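Local structure of UPF0255 protein frsA (Vibrio vulnificus, 4I4C) at residues L225-S235 with Y244-L255. The protein probably hydrolyses carboxylic esters as a serine esterase of the alpha/beta-hydrolase superfamily, although its physiological substrate is not settled. Residues are numbered along the deposited sequence; the frame is centred on the assembly and turned at random.
Sequences LTVDMPSVGYS and YSRLHQAVLNEL
Tyr244 opens the contact just ahead of helix 246-254: the methyl CE of Met229 lies 4.0 Å from its ring carbon CD2, the two side chains running alongside and pointing the same way. Its hydroxyl reaches on to Trp341 and Asn276, so a residue with both an apolar ring and a polar end suits this spot. Arg246 bends at chi3 (86°) and carries NH1 to 3.9 Å from Pro230 CG; its length lets it lie against the proline while NE pairs with Glu176 and NH2 binds the carbonyl of Pro239. Leu247 follows as a buried branched apolar side chain. Its CD1 touches both CB and OG of Ser235 at 3.6 Å and also packs on Pro230 CG, 3.8 Å away; Pro230 takes the second position of the type II turn from Met229 to Val232, where its fixed phi fits. Ser235 OG donates to Asp228 O, tying the two ends of the loop together beside the leucine methyl. His248 serves two neighbours. Val227 CG1 makes an off-centre CH-pi contact 4.3 Å from the centroid of the His248 ring, and Met229 SD comes obliquely to within 3.6 Å of His248 CE1, the Met229 chain being folded by chi2 (-77°) and chi3 (-76°). The imidazole NE2 also bonds to Ser199 OG, which the carbonyl of Val227 engages too, so one hydroxyl joins the backbone at Val227 to the helix. A turn later Val251 CG1 presses tightly on Leu225 CD2 (3.5 Å), and Leu255 CD2 meets the same methyl at 3.7 Å; branched apolar side chains suit this buried interface. This is helix-on-sheet packing of the alpha/beta-hydrolase fold: strand 223-226 lies between parallel 193-199 and antiparallel 178-186, Phe175 and Ile180 touch Leu247, and helix 273-284 borders Met229 and His248.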
# COMPACT_ATOMS: atom_id res chain seq x y z
N LEU A 225 -2.88 -6.28 -12.17
CA LEU A 225 -2.23 -7.40 -11.51
C LEU A 225 -1.57 -6.89 -10.25
O LEU A 225 -0.53 -6.24 -10.32
CB LEU A 225 -1.19 -8.03 -12.44
CG LEU A 225 -0.44 -9.25 -11.92
CD1 LEU A 225 -1.43 -10.36 -11.60
CD2 LEU A 225 0.56 -9.72 -12.96
N THR A 226 -2.19 -7.13 -9.10
CA THR A 226 -1.65 -6.62 -7.84
C THR A 226 -0.57 -7.52 -7.25
O THR A 226 -0.61 -8.74 -7.39
CB THR A 226 -2.76 -6.38 -6.80
OG1 THR A 226 -3.46 -7.60 -6.56
CG2 THR A 226 -3.75 -5.34 -7.32
N VAL A 227 0.42 -6.89 -6.62
CA VAL A 227 1.52 -7.60 -6.01
C VAL A 227 1.89 -6.88 -4.71
O VAL A 227 1.87 -5.65 -4.66
CB VAL A 227 2.77 -7.63 -6.93
CG1 VAL A 227 3.86 -8.48 -6.31
CG2 VAL A 227 2.43 -8.14 -8.33
N ASP A 228 2.21 -7.66 -3.67
CA ASP A 228 2.79 -7.14 -2.43
C ASP A 228 4.32 -7.06 -2.49
O ASP A 228 4.99 -8.04 -2.85
CB ASP A 228 2.39 -8.05 -1.26
CG ASP A 228 0.93 -7.89 -0.85
OD1 ASP A 228 0.49 -6.75 -0.61
OD2 ASP A 228 0.22 -8.92 -0.76
N MET A 229 4.87 -5.90 -2.14
CA MET A 229 6.31 -5.72 -1.97
C MET A 229 6.86 -6.77 -1.01
O MET A 229 6.13 -7.26 -0.15
CB MET A 229 6.60 -4.33 -1.38
CG MET A 229 6.29 -3.17 -2.28
SD MET A 229 7.59 -3.00 -3.51
CE MET A 229 8.89 -2.28 -2.51
N PRO A 230 8.16 -7.12 -1.13
CA PRO A 230 8.76 -8.05 -0.17
C PRO A 230 8.56 -7.59 1.29
O PRO A 230 8.75 -6.40 1.54
CB PRO A 230 10.24 -8.03 -0.54
CG PRO A 230 10.26 -7.67 -1.98
CD PRO A 230 9.09 -6.75 -2.21
N SER A 231 8.16 -8.52 2.17
CA SER A 231 7.92 -8.31 3.62
C SER A 231 6.48 -7.90 3.92
O SER A 231 6.05 -7.88 5.09
CB SER A 231 8.88 -7.30 4.26
OG SER A 231 8.55 -5.98 3.87
N VAL A 232 5.74 -7.59 2.86
CA VAL A 232 4.36 -7.12 2.97
C VAL A 232 3.36 -8.20 2.53
O VAL A 232 3.54 -8.82 1.49
CB VAL A 232 4.13 -5.88 2.06
CG1 VAL A 232 2.66 -5.48 2.04
CG2 VAL A 232 5.00 -4.72 2.50
N GLY A 233 2.31 -8.39 3.34
CA GLY A 233 1.19 -9.26 3.01
C GLY A 233 1.55 -10.68 2.61
O GLY A 233 2.25 -11.38 3.34
N TYR A 234 1.06 -11.10 1.45
CA TYR A 234 1.38 -12.40 0.86
C TYR A 234 2.87 -12.59 0.58
O TYR A 234 3.32 -13.72 0.35
CB TYR A 234 0.63 -12.58 -0.47
CG TYR A 234 -0.80 -13.02 -0.36
CD1 TYR A 234 -1.13 -14.35 -0.08
CD2 TYR A 234 -1.84 -12.12 -0.58
CE1 TYR A 234 -2.47 -14.76 0.01
CE2 TYR A 234 -3.17 -12.52 -0.49
CZ TYR A 234 -3.48 -13.84 -0.20
OH TYR A 234 -4.79 -14.22 -0.13
N SER A 235 3.62 -11.49 0.56
CA SER A 235 5.05 -11.57 0.33
C SER A 235 5.84 -11.41 1.63
O SER A 235 7.03 -11.12 1.61
CB SER A 235 5.49 -10.50 -0.67
OG SER A 235 4.72 -10.62 -1.85
N TYR A 244 14.74 -4.83 -4.16
CA TYR A 244 13.36 -4.96 -3.69
C TYR A 244 12.35 -4.95 -4.84
O TYR A 244 11.14 -4.97 -4.60
CB TYR A 244 13.03 -3.90 -2.62
CG TYR A 244 13.34 -2.46 -2.98
CD1 TYR A 244 14.34 -1.74 -2.32
CD2 TYR A 244 12.62 -1.80 -3.98
CE1 TYR A 244 14.63 -0.41 -2.66
CE2 TYR A 244 12.90 -0.47 -4.31
CZ TYR A 244 13.90 0.22 -3.66
OH TYR A 244 14.16 1.54 -4.00
N SER A 245 12.85 -4.94 -6.07
CA SER A 245 11.99 -5.03 -7.25
C SER A 245 11.91 -6.49 -7.69
O SER A 245 11.16 -6.85 -8.61
CB SER A 245 12.52 -4.15 -8.38
OG SER A 245 13.88 -4.44 -8.67
N ARG A 246 12.70 -7.31 -7.00
CA ARG A 246 12.84 -8.76 -7.17
C ARG A 246 11.58 -9.51 -7.59
O ARG A 246 11.59 -10.26 -8.57
CB ARG A 246 13.28 -9.33 -5.81
CG ARG A 246 14.24 -10.48 -5.83
CD ARG A 246 15.07 -10.49 -4.55
NE ARG A 246 14.45 -11.20 -3.42
CZ ARG A 246 13.88 -10.61 -2.38
NH1 ARG A 246 13.83 -9.28 -2.30
NH2 ARG A 246 13.36 -11.34 -1.40
N LEU A 247 10.51 -9.34 -6.82
CA LEU A 247 9.30 -10.13 -7.01
C LEU A 247 8.54 -9.65 -8.25
O LEU A 247 7.96 -10.45 -8.98
CB LEU A 247 8.42 -10.06 -5.76
CG LEU A 247 9.03 -10.40 -4.40
CD1 LEU A 247 7.96 -10.37 -3.28
CD2 LEU A 247 9.72 -11.75 -4.41
N HIS A 248 8.56 -8.35 -8.48
CA HIS A 248 7.93 -7.79 -9.67
C HIS A 248 8.58 -8.24 -10.98
O HIS A 248 7.90 -8.43 -12.00
CB HIS A 248 7.89 -6.27 -9.58
CG HIS A 248 7.10 -5.77 -8.42
ND1 HIS A 248 7.66 -5.55 -7.18
CD2 HIS A 248 5.78 -5.48 -8.30
CE1 HIS A 248 6.72 -5.12 -6.35
NE2 HIS A 248 5.57 -5.07 -7.00
N GLN A 249 9.90 -8.42 -10.95
CA GLN A 249 10.64 -8.87 -12.12
C GLN A 249 10.22 -10.29 -12.46
O GLN A 249 10.03 -10.63 -13.63
CB GLN A 249 12.13 -8.81 -11.85
CG GLN A 249 12.97 -9.34 -12.98
CD GLN A 249 14.24 -8.56 -13.14
OE1 GLN A 249 14.95 -8.30 -12.17
NE2 GLN A 249 14.52 -8.15 -14.38
N ALA A 250 10.06 -11.09 -11.42
CA ALA A 250 9.64 -12.48 -11.57
C ALA A 250 8.20 -12.54 -12.05
O ALA A 250 7.85 -13.39 -12.87
CB ALA A 250 9.80 -13.26 -10.25
N VAL A 251 7.36 -11.65 -11.54
CA VAL A 251 5.97 -11.60 -11.99
C VAL A 251 5.94 -11.13 -13.45
O VAL A 251 5.15 -11.63 -14.25
CB VAL A 251 5.10 -10.67 -11.11
CG1 VAL A 251 3.74 -10.47 -11.74
CG2 VAL A 251 4.92 -11.26 -9.70
N LEU A 252 6.80 -10.18 -13.80
CA LEU A 252 6.91 -9.72 -15.19
C LEU A 252 7.34 -10.86 -16.11
O LEU A 252 6.72 -11.11 -17.15
CB LEU A 252 7.89 -8.54 -15.30
CG LEU A 252 8.24 -7.98 -16.69
CD1 LEU A 252 7.02 -7.44 -17.41
CD2 LEU A 252 9.31 -6.90 -16.57
N ASN A 253 8.39 -11.58 -15.71
CA ASN A 253 8.88 -12.70 -16.51
C ASN A 253 7.87 -13.83 -16.63
O ASN A 253 7.93 -14.64 -17.56
CB ASN A 253 10.20 -13.24 -15.95
CG ASN A 253 11.32 -12.24 -16.08
OD1 ASN A 253 11.27 -11.33 -16.91
ND2 ASN A 253 12.35 -12.40 -15.25
N GLU A 254 6.93 -13.90 -15.68
CA GLU A 254 5.89 -14.91 -15.71
C GLU A 254 4.75 -14.59 -16.70
O GLU A 254 4.05 -15.50 -17.17
CB GLU A 254 5.32 -15.13 -14.30
CG GLU A 254 4.30 -16.25 -14.21
CD GLU A 254 4.92 -17.62 -14.43
OE1 GLU A 254 6.15 -17.75 -14.24
OE2 GLU A 254 4.18 -18.56 -14.80
N LEU A 255 4.58 -13.31 -17.04
CA LEU A 255 3.47 -12.92 -17.93
C LEU A 255 3.52 -13.58 -19.31
O LEU A 255 2.50 -13.66 -20.00
CB LEU A 255 3.39 -11.39 -18.06
CG LEU A 255 3.06 -10.61 -16.79
CD1 LEU A 255 2.96 -9.12 -17.08
CD2 LEU A 255 1.78 -11.11 -16.13